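Local coordinates for protein GH127 beta-L-arabinofuranoside (PDB 4QK0) that probably hydrolyses beta-L-arabinofuranosides, releasing L-arabinose, as a family GH127 glycoside hydrolase, at residues Thr14-Trp23 / Tyr441-Glu449; Arg302-Ser313 / Phe321-Ala332. All blocks are in the same frame, centred on the assembly; numbering follows the deposited sequence.

How the interactions relate
Interaction 1 (14-23 with 441-449) and interaction 2 (302-313 with 321-332) lie on opposite sides of the chain's centre, with about 11 Å between their nearest atoms. The first is partly buried and joins distant parts of the sequence: the start of the chain becomes the edge strand of a sheet formed by the middle domain. The second is a buried contact within the catalytic domain, between two loops just before and after strand 318-319, and the second subunit of the assembly packs against it. Regular antiparallel backbone bonds carry interaction 1, whereas a tyrosine ring, scattered bonds to carbonyls and a salt bridge hold the irregular loops of interaction 2.

Interaction 1 of 2, residues Thr14-Trp23 / Tyr441-Glu449; sequences TNVNLKDQFW and YVGSDIQTE
This is an antiparallel beta pairing: strand 15-18, at the start of the chain, docks on strand 444-450 as one edge strand of the seven-stranded middle-domain sheet. The short strand axes approach to 4.7 Å, and on its other side strand 444-450 bonds to strand 453-461. Asn17 and Asp445 form a hydrogen-bonded pair, with Asn17 N to Asp445 O at 2.8 Å and Asp445 N to Asn17 O at 2.9 Å. Gln447 N reaches Asn15 O at 3.0 Å; the return bond from Asn15 N is weak. Past the strand, Lys19 N binds Gly443 O from above the carbonyl plane. On the Val16 and Leu18 face, Val16 CG2 meets the tip of Ile446, CD1, which also touches the methyl of Thr14. Farther along, one methyl of Val442, CG1, is squeezed against Leu18 CD2 at 3.4 Å and also meets Trp23 CD1. Trp23 lies in the first turn of helix 22-42, and Asp20 OD2 accepts from its backbone N at 2.8 Å, a capping bond; the indole NE1 bonds to Tyr365. Strand and helix start thus grip Val442 together. The opposite face is polar. Asp445 CG sits between its own backbone N and carbonyl carbon (chi1 55°), which turns the carboxylate toward Asn17 and Lys19. The lysine chain crosses it at about a right angle, its CD and CE against OD2, while the ammonium stays beyond salt-bridge distance. Asn17 ND2 gives a bent bond to the syn lone pair of Asp445 OD1 at 3.2 Å, amide and carboxylate planes standing 88° apart.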
loop_
_atom_site.group_PDB
_atom_site.type_symbol
_atom_site.label_atom_id
_atom_site.label_comp_id
_atom_site.label_asym_id
_atom_site.label_seq_id
_atom_site.Cartn_x
_atom_site.Cartn_y
_atom_site.Cartn_z
ATOM N N THR A 14 15.065 -12.061 45.029
ATOM C CA THR A 14 15.417 -12.305 43.593
ATOM C C THR A 14 16.363 -11.222 43.040
ATOM O O THR A 14 15.950 -10.141 42.618
ATOM C CB THR A 14 14.141 -12.487 42.703
ATOM O OG1 THR A 14 13.609 -13.825 42.893
ATOM C CG2 THR A 14 14.424 -12.251 41.184
ATOM N N ASN A 15 17.651 -11.523 43.072
ATOM C CA ASN A 15 18.592 -10.776 42.280
ATOM C C ASN A 15 19.127 -11.628 41.125
ATOM O O ASN A 15 19.545 -12.781 41.346
ATOM C CB ASN A 15 19.754 -10.269 43.116
ATOM C CG ASN A 15 20.512 -9.165 42.404
ATOM O OD1 ASN A 15 19.931 -8.126 42.074
ATOM N ND2 ASN A 15 21.792 -9.397 42.122
ATOM N N VAL A 16 19.114 -11.048 39.915
ATOM C CA VAL A 16 19.564 -11.724 38.686
ATOM C C VAL A 16 20.751 -11.004 38.108
ATOM O O VAL A 16 20.663 -9.832 37.903
ATOM C CB VAL A 16 18.451 -11.727 37.624
ATOM C CG1 VAL A 16 18.905 -12.377 36.345
ATOM C CG2 VAL A 16 17.208 -12.430 38.149
ATOM N N ASN A 17 21.856 -11.707 37.853
ATOM C CA ASN A 17 23.003 -11.141 37.154
ATOM C C ASN A 17 23.138 -11.757 35.806
ATOM O O ASN A 17 23.185 -12.996 35.646
ATOM C CB ASN A 17 24.324 -11.378 37.891
ATOM C CG ASN A 17 24.293 -10.835 39.294
ATOM O OD1 ASN A 17 23.877 -9.702 39.529
ATOM N ND2 ASN A 17 24.679 -11.654 40.243
ATOM N N LEU A 18 23.258 -10.893 34.824
ATOM C CA LEU A 18 23.563 -11.361 33.484
ATOM C C LEU A 18 25.010 -11.786 33.367
ATOM O O LEU A 18 25.865 -11.081 33.818
ATOM C CB LEU A 18 23.384 -10.240 32.524
ATOM C CG LEU A 18 22.129 -10.206 31.709
ATOM C CD1 LEU A 18 22.385 -9.066 30.761
ATOM C CD2 LEU A 18 21.904 -11.465 30.900
ATOM N N LYS A 19 25.282 -12.919 32.747
ATOM C CA LYS A 19 26.648 -13.340 32.525
ATOM C C LYS A 19 26.752 -13.879 31.103
ATOM O O LYS A 19 27.178 -14.988 30.888
ATOM C CB LYS A 19 27.049 -14.492 33.489
ATOM C CG LYS A 19 27.175 -14.275 34.994
ATOM C CD LYS A 19 27.775 -15.569 35.707
ATOM C CE LYS A 19 27.038 -16.964 35.619
ATOM N NZ LYS A 19 26.984 -17.676 34.291
ATOM N N ASP A 20 26.299 -13.144 30.110
ATOM C CA ASP A 20 26.291 -13.727 28.772
ATOM C C ASP A 20 27.097 -12.835 27.842
ATOM O O ASP A 20 27.810 -11.972 28.303
ATOM C CB ASP A 20 24.853 -13.959 28.289
ATOM C CG ASP A 20 24.255 -12.747 27.664
ATOM O OD1 ASP A 20 24.687 -11.615 28.045
ATOM O OD2 ASP A 20 23.373 -12.935 26.776
ATOM N N GLN A 21 27.031 -13.092 26.553
ATOM C CA GLN A 21 27.658 -12.215 25.568
ATOM C C GLN A 21 26.590 -11.387 24.883
ATOM O O GLN A 21 26.695 -10.169 24.782
ATOM C CB GLN A 21 28.357 -13.043 24.499
ATOM C CG GLN A 21 29.605 -13.774 24.965
ATOM C CD GLN A 21 30.616 -12.832 25.591
ATOM O OE1 GLN A 21 30.624 -12.676 26.804
ATOM N NE2 GLN A 21 31.452 -12.184 24.775
ATOM N N PHE A 22 25.538 -12.062 24.455
ATOM C CA PHE A 22 24.533 -11.456 23.633
ATOM C C PHE A 22 23.827 -10.272 24.302
ATOM O O PHE A 22 23.891 -9.150 23.786
ATOM C CB PHE A 22 23.537 -12.557 23.181
ATOM C CG PHE A 22 22.590 -12.111 22.125
ATOM C CD1 PHE A 22 22.982 -12.086 20.789
ATOM C CD2 PHE A 22 21.330 -11.642 22.464
ATOM C CE1 PHE A 22 22.101 -11.653 19.816
ATOM C CE2 PHE A 22 20.456 -11.208 21.488
ATOM C CZ PHE A 22 20.844 -11.205 20.163
ATOM N N TRP A 23 23.134 -10.492 25.433
ATOM C CA TRP A 23 22.426 -9.380 26.091
ATOM C C TRP A 23 23.347 -8.421 26.810
ATOM O O TRP A 23 23.085 -7.227 26.873
ATOM C CB TRP A 23 21.330 -9.866 27.014
ATOM C CG TRP A 23 20.264 -10.521 26.252
ATOM C CD1 TRP A 23 20.004 -11.855 26.187
ATOM C CD2 TRP A 23 19.330 -9.888 25.388
ATOM N NE1 TRP A 23 18.968 -12.094 25.356
ATOM C CE2 TRP A 23 18.510 -10.901 24.864
ATOM C CE3 TRP A 23 19.108 -8.572 25.021
ATOM C CZ2 TRP A 23 17.486 -10.645 23.956
ATOM C CZ3 TRP A 23 18.072 -8.301 24.119
ATOM C CH2 TRP A 23 17.282 -9.332 23.590
ATOM N N TYR A 441 16.728 -18.637 27.867
ATOM C CA TYR A 441 17.991 -19.306 27.967
ATOM C C TYR A 441 19.105 -18.282 27.651
ATOM O O TYR A 441 19.370 -17.929 26.531
ATOM C CB TYR A 441 18.015 -20.547 27.092
ATOM C CG TYR A 441 17.040 -21.552 27.642
ATOM C CD1 TYR A 441 17.268 -22.159 28.857
ATOM C CD2 TYR A 441 15.853 -21.838 26.993
ATOM C CE1 TYR A 441 16.346 -23.046 29.404
ATOM C CE2 TYR A 441 14.918 -22.716 27.541
ATOM C CZ TYR A 441 15.200 -23.336 28.750
ATOM O OH TYR A 441 14.287 -24.179 29.316
ATOM N N VAL A 442 19.664 -17.774 28.726
ATOM C CA VAL A 442 20.528 -16.615 28.733
ATOM C C VAL A 442 21.531 -16.893 29.828
ATOM O O VAL A 442 21.126 -17.180 30.955
ATOM C CB VAL A 442 19.775 -15.336 29.146
ATOM C CG1 VAL A 442 20.741 -14.165 29.201
ATOM C CG2 VAL A 442 18.649 -15.027 28.179
ATOM N N GLY A 443 22.806 -16.832 29.480
ATOM C CA GLY A 443 23.895 -16.938 30.437
ATOM C C GLY A 443 23.651 -15.965 31.581
ATOM O O GLY A 443 23.551 -14.773 31.366
ATOM N N SER A 444 23.485 -16.490 32.791
ATOM C CA SER A 444 23.062 -15.684 33.937
ATOM C C SER A 444 23.064 -16.479 35.237
ATOM O O SER A 444 23.196 -17.704 35.236
ATOM C CB SER A 444 21.646 -15.212 33.729
ATOM O OG SER A 444 20.777 -16.329 33.562
ATOM N N ASP A 445 22.913 -15.764 36.340
ATOM C CA ASP A 445 22.594 -16.413 37.588
ATOM C C ASP A 445 21.590 -15.664 38.420
ATOM O O ASP A 445 21.333 -14.459 38.246
ATOM C CB ASP A 445 23.833 -16.806 38.379
ATOM C CG ASP A 445 24.749 -15.664 38.620
ATOM O OD1 ASP A 445 24.286 -14.697 39.245
ATOM O OD2 ASP A 445 25.909 -15.745 38.189
ATOM N N ILE A 446 20.925 -16.446 39.257
ATOM C CA ILE A 446 19.872 -15.932 40.098
ATOM C C ILE A 446 20.028 -16.491 41.490
ATOM O O ILE A 446 20.369 -17.654 41.687
ATOM C CB ILE A 446 18.476 -16.230 39.557
ATOM C CG1 ILE A 446 17.427 -15.717 40.532
ATOM C CG2 ILE A 446 18.299 -17.719 39.274
ATOM C CD1 ILE A 446 16.025 -15.756 39.997
ATOM N N GLN A 447 19.814 -15.602 42.439
ATOM C CA GLN A 447 19.858 -15.897 43.856
ATOM C C GLN A 447 18.432 -15.693 44.334
ATOM O O GLN A 447 17.927 -14.596 44.288
ATOM C CB GLN A 447 20.806 -14.900 44.547
ATOM C CG GLN A 447 20.769 -14.957 46.065
ATOM C CD GLN A 447 21.243 -16.296 46.572
ATOM O OE1 GLN A 447 20.474 -17.038 47.188
ATOM N NE2 GLN A 447 22.507 -16.639 46.270
ATOM N N THR A 448 17.771 -16.733 44.785
ATOM C CA THR A 448 16.344 -16.624 45.062
ATOM C C THR A 448 16.018 -17.432 46.312
ATOM O O THR A 448 16.896 -18.038 46.907
ATOM C CB THR A 448 15.548 -17.079 43.814
ATOM O OG1 THR A 448 14.127 -16.929 43.998
ATOM C CG2 THR A 448 15.851 -18.505 43.452
ATOM N N GLU A 449 14.748 -17.461 46.683
ATOM C CA GLU A 449 14.292 -18.207 47.846
ATOM C C GLU A 449 13.172 -19.137 47.442
ATOM O O GLU A 449 12.182 -18.722 46.816
ATOM C CB GLU A 449 13.804 -17.248 48.920
ATOM C CG GLU A 449 14.911 -16.358 49.460
ATOM C CD GLU A 449 15.237 -16.638 50.914
ATOM O OE1 GLU A 449 14.295 -16.902 51.711
ATOM O OE2 GLU A 449 16.438 -16.591 51.259
#

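Interaction 2 of 2, residues Arg302-Ser313 / Phe321-Ala332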
loop_
_atom_site.group_PDB
_atom_site.type_symbol
_atom_site.label_atom_id
_atom_site.label_comp_id
_atom_site.label_asym_id
_atom_site.label_seq_id
_atom_site.Cartn_x
_atom_site.Cartn_y
_atom_site.Cartn_z
ATOM N N ARG A 302 -3.184 -14.858 14.398
ATOM C CA ARG A 302 -3.776 -14.279 13.193
ATOM C C ARG A 302 -3.243 -12.952 12.809
ATOM O O ARG A 302 -3.402 -12.616 11.670
ATOM C CB ARG A 302 -5.290 -14.224 13.321
ATOM C CG ARG A 302 -5.833 -15.595 13.588
ATOM C CD ARG A 302 -7.288 -15.673 13.382
ATOM N NE ARG A 302 -7.745 -17.056 13.368
ATOM C CZ ARG A 302 -8.963 -17.412 12.969
ATOM N NH1 ARG A 302 -9.815 -16.491 12.521
ATOM N NH2 ARG A 302 -9.320 -18.687 12.983
ATOM N N GLN A 303 -2.655 -12.182 13.727
ATOM C CA GLN A 303 -2.243 -10.803 13.398
ATOM C C GLN A 303 -0.844 -10.451 13.859
ATOM O O GLN A 303 -0.578 -9.331 14.236
ATOM C CB GLN A 303 -3.226 -9.785 13.901
ATOM C CG GLN A 303 -4.627 -9.971 13.317
ATOM C CD GLN A 303 -5.487 -8.751 13.592
ATOM O OE1 GLN A 303 -5.282 -7.680 13.026
ATOM N NE2 GLN A 303 -6.407 -8.877 14.560
HETATM N N MSE A 304 0.059 -11.405 13.775
HETATM C CA MSE A 304 1.410 -11.212 14.183
HETATM C C MSE A 304 2.358 -11.661 13.107
HETATM O O MSE A 304 2.176 -12.718 12.541
HETATM C CB MSE A 304 1.701 -12.051 15.441
HETATM C CG MSE A 304 3.074 -11.811 15.967
HETATM SE SE MSE A 304 3.559 -12.975 17.519
HETATM C CE MSE A 304 3.665 -14.669 16.643
ATOM N N TYR A 305 3.423 -10.871 12.876
ATOM C CA TYR A 305 4.467 -11.219 11.902
ATOM C C TYR A 305 5.425 -12.234 12.479
ATOM O O TYR A 305 5.604 -12.329 13.683
ATOM C CB TYR A 305 5.221 -9.936 11.495
ATOM C CG TYR A 305 4.393 -8.974 10.593
ATOM C CD1 TYR A 305 4.329 -9.172 9.228
ATOM C CD2 TYR A 305 3.730 -7.906 11.119
ATOM C CE1 TYR A 305 3.601 -8.326 8.409
ATOM C CE2 TYR A 305 2.991 -7.066 10.311
ATOM C CZ TYR A 305 2.954 -7.273 8.924
ATOM O OH TYR A 305 2.167 -6.432 8.116
ATOM N N ILE A 306 6.156 -12.908 11.624
ATOM C CA ILE A 306 7.030 -13.933 12.081
ATOM C C ILE A 306 8.157 -13.364 12.986
ATOM O O ILE A 306 8.723 -14.089 13.764
ATOM C CB ILE A 306 7.592 -14.753 10.918
ATOM C CG1 ILE A 306 8.275 -16.019 11.417
ATOM C CG2 ILE A 306 8.531 -13.902 10.076
ATOM C CD1 ILE A 306 8.771 -16.953 10.333
ATOM N N THR A 307 8.430 -12.085 12.862
ATOM C CA THR A 307 9.401 -11.388 13.652
ATOM C C THR A 307 8.898 -10.972 15.056
ATOM O O THR A 307 9.656 -10.387 15.837
ATOM C CB THR A 307 9.792 -10.082 12.937
ATOM O OG1 THR A 307 8.609 -9.342 12.632
ATOM C CG2 THR A 307 10.532 -10.391 11.666
ATOM N N GLY A 308 7.636 -11.238 15.364
ATOM C CA GLY A 308 7.036 -10.698 16.565
ATOM C C GLY A 308 6.509 -9.289 16.361
ATOM O O GLY A 308 5.970 -8.693 17.252
ATOM N N GLY A 309 6.553 -8.784 15.137
ATOM C CA GLY A 309 5.936 -7.501 14.842
ATOM C C GLY A 309 4.436 -7.557 14.863
ATOM O O GLY A 309 3.844 -8.568 14.512
ATOM N N VAL A 310 3.815 -6.447 15.225
ATOM C CA VAL A 310 2.381 -6.328 15.141
ATOM C C VAL A 310 2.036 -4.943 14.642
ATOM O O VAL A 310 2.717 -3.954 14.944
ATOM C CB VAL A 310 1.679 -6.549 16.496
ATOM C CG1 VAL A 310 1.718 -8.004 16.910
ATOM C CG2 VAL A 310 2.401 -5.790 17.562
ATOM N N GLY A 311 0.962 -4.862 13.861
ATOM C CA GLY A 311 0.564 -3.611 13.228
ATOM C C GLY A 311 0.848 -3.727 11.736
ATOM O O GLY A 311 1.991 -3.723 11.329
ATOM N N SER A 312 -0.201 -3.850 10.946
ATOM C CA SER A 312 -0.071 -4.127 9.518
ATOM C C SER A 312 -0.450 -2.929 8.644
ATOM O O SER A 312 -0.418 -3.046 7.456
ATOM C CB SER A 312 -0.974 -5.321 9.159
ATOM O OG SER A 312 -2.322 -4.991 9.470
ATOM N N SER A 313 -0.862 -1.832 9.243
ATOM C CA SER A 313 -1.286 -0.657 8.525
ATOM C C SER A 313 -0.662 0.614 9.107
ATOM O O SER A 313 -0.819 0.895 10.285
ATOM C CB SER A 313 -2.804 -0.531 8.538
ATOM O OG SER A 313 -3.266 0.757 8.095
ATOM N N PHE A 321 -6.813 -6.936 10.198
ATOM C CA PHE A 321 -7.713 -8.061 10.424
ATOM C C PHE A 321 -6.965 -9.344 10.225
ATOM O O PHE A 321 -5.818 -9.375 9.702
ATOM C CB PHE A 321 -8.987 -7.945 9.517
ATOM C CG PHE A 321 -8.677 -7.915 8.046
ATOM C CD1 PHE A 321 -8.543 -9.115 7.326
ATOM C CD2 PHE A 321 -8.415 -6.721 7.400
ATOM C CE1 PHE A 321 -8.179 -9.116 5.980
ATOM C CE2 PHE A 321 -8.066 -6.711 6.036
ATOM C CZ PHE A 321 -7.958 -7.924 5.344
ATOM N N ASP A 322 -7.629 -10.441 10.539
ATOM C CA ASP A 322 -6.978 -11.749 10.468
ATOM C C ASP A 322 -6.256 -12.050 9.163
ATOM O O ASP A 322 -6.811 -11.933 8.079
ATOM C CB ASP A 322 -8.009 -12.833 10.704
ATOM C CG ASP A 322 -8.614 -12.774 12.135
ATOM O OD1 ASP A 322 -8.257 -11.869 12.944
ATOM O OD2 ASP A 322 -9.474 -13.628 12.416
ATOM N N PHE A 323 -5.014 -12.481 9.312
ATOM C CA PHE A 323 -4.202 -12.991 8.254
ATOM C C PHE A 323 -3.707 -11.922 7.228
ATOM O O PHE A 323 -3.093 -12.308 6.245
ATOM C CB PHE A 323 -4.905 -14.122 7.521
ATOM C CG PHE A 323 -5.336 -15.268 8.393
ATOM C CD1 PHE A 323 -4.405 -16.061 9.052
ATOM C CD2 PHE A 323 -6.681 -15.612 8.477
ATOM C CE1 PHE A 323 -4.810 -17.170 9.777
ATOM C CE2 PHE A 323 -7.098 -16.729 9.213
ATOM C CZ PHE A 323 -6.155 -17.490 9.881
ATOM N N ASP A 324 -3.982 -10.634 7.462
ATOM C CA ASP A 324 -3.512 -9.519 6.623
ATOM C C ASP A 324 -2.162 -9.037 7.114
ATOM O O ASP A 324 -2.049 -8.181 7.983
ATOM C CB ASP A 324 -4.535 -8.367 6.612
ATOM C CG ASP A 324 -4.076 -7.160 5.757
ATOM O OD1 ASP A 324 -3.495 -7.376 4.703
ATOM O OD2 ASP A 324 -4.295 -6.003 6.141
ATOM N N LEU A 325 -1.134 -9.637 6.576
ATOM C CA LEU A 325 0.228 -9.427 7.071
ATOM C C LEU A 325 1.224 -9.167 5.946
ATOM O O LEU A 325 2.141 -9.966 5.699
ATOM C CB LEU A 325 0.648 -10.683 7.827
ATOM C CG LEU A 325 -0.141 -10.874 9.121
ATOM C CD1 LEU A 325 0.072 -12.275 9.629
ATOM C CD2 LEU A 325 0.247 -9.859 10.194
ATOM N N PRO A 326 1.032 -8.055 5.244
ATOM C CA PRO A 326 1.862 -7.699 4.088
ATOM C C PRO A 326 3.245 -7.328 4.579
ATOM O O PRO A 326 3.380 -6.687 5.611
ATOM C CB PRO A 326 1.152 -6.512 3.483
ATOM C CG PRO A 326 0.460 -5.869 4.671
ATOM C CD PRO A 326 -0.014 -7.069 5.480
ATOM N N ASN A 327 4.259 -7.732 3.829
ATOM C CA ASN A 327 5.636 -7.570 4.257
ATOM C C ASN A 327 6.262 -6.202 3.933
ATOM O O ASN A 327 7.153 -5.724 4.662
ATOM C CB ASN A 327 6.456 -8.704 3.669
ATOM C CG ASN A 327 6.041 -10.062 4.243
ATOM O OD1 ASN A 327 5.986 -10.217 5.452
ATOM N ND2 ASN A 327 5.733 -11.047 3.387
ATOM N N ASP A 328 5.796 -5.602 2.858
ATOM C CA ASP A 328 6.420 -4.409 2.278
ATOM C C ASP A 328 5.754 -3.190 2.825
ATOM O O ASP A 328 6.405 -2.143 2.964
ATOM C CB ASP A 328 6.385 -4.434 0.727
ATOM C CG ASP A 328 4.973 -4.673 0.155
ATOM O OD1 ASP A 328 4.046 -5.081 0.882
ATOM O OD2 ASP A 328 4.799 -4.483 -1.071
ATOM N N THR A 329 4.486 -3.300 3.208
ATOM C CA THR A 329 3.758 -2.213 3.797
ATOM C C THR A 329 3.497 -2.364 5.336
ATOM O O THR A 329 2.792 -1.538 5.934
ATOM C CB THR A 329 2.412 -2.066 3.120
ATOM O OG1 THR A 329 1.739 -3.333 3.122
ATOM C CG2 THR A 329 2.597 -1.597 1.710
ATOM N N ALA A 330 4.104 -3.361 5.957
ATOM C CA ALA A 330 4.029 -3.588 7.406
ATOM C C ALA A 330 4.303 -2.338 8.169
ATOM O O ALA A 330 5.098 -1.500 7.721
ATOM C CB ALA A 330 5.037 -4.613 7.790
ATOM N N TYR A 331 3.717 -2.203 9.356
ATOM C CA TYR A 331 4.156 -1.137 10.245
ATOM C C TYR A 331 5.073 -1.722 11.316
ATOM O O TYR A 331 6.247 -1.337 11.416
ATOM C CB TYR A 331 2.984 -0.406 10.804
ATOM C CG TYR A 331 3.343 0.992 11.211
ATOM C CD1 TYR A 331 3.504 2.010 10.276
ATOM C CD2 TYR A 331 3.500 1.316 12.539
ATOM C CE1 TYR A 331 3.835 3.310 10.671
ATOM C CE2 TYR A 331 3.809 2.593 12.939
ATOM C CZ TYR A 331 3.991 3.586 12.010
ATOM O OH TYR A 331 4.260 4.877 12.450
ATOM N N ALA A 332 4.577 -2.660 12.118
ATOM C CA ALA A 332 5.447 -3.425 13.058
ATOM C C ALA A 332 6.388 -2.510 13.858
ATOM O O ALA A 332 7.595 -2.675 13.876
ATOM C CB ALA A 332 6.217 -4.471 12.334
#
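Leu325 covers the Tyr305 ring: its CD2 methyl stands over the middle of one face, 3.9 Å from the centroid, in a CH-pi contact. Leu325 CB touches ring atom CE1, and CD1 lies against Met304 O. Ala330 CB comes in obliquely at the phenol end, 3.6 Å from Tyr305 CZ, and Ala332 CB fits against Gly309 CA. With CG beside the backbone N (chi1 -72°), the Tyr305 ring extends between these residues and puts its hydroxyl at Pro326 O, to which OH donates at 2.8 Å. A leucine at Tyr305 would probably leave Pro326 O without this donor and open a gap beside Ala330. Around this centre the backbones lock together: Gly311 O accepts from both Tyr331 N and Ala332 N, at 3.0 and 2.9 Å, and Phe323 N binds Arg302 O. At the outer end, the extended Arg302 chain passes Asp322 and lays one guanidinium face near Phe323 CZ, guanidinium and phenyl planes 31° apart. Arg302 NH1 meets Asp322 OD2 at 2.9 Å in a salt bridge, within the guanidinium plane but on the anti side of the oxygen and tilted out of the carboxylate plane; Asp322 OD1 is held by Asn298. Asp324 OD2, hydrogen-bonded to Thr320, also forms a salt bridge with Arg394 of the second subunit, which bonds to Ser312 O as well, so the loop pair also forms part of the dimer interface. The arrangement is one of two irregular loops, following helix 286-302 and leading to helix 334-350, fastened together around a tyrosine; type I (Tyr305-Gly308) and type II (Phe321-Asp324) beta turns shape them within the GH127 catalytic domain.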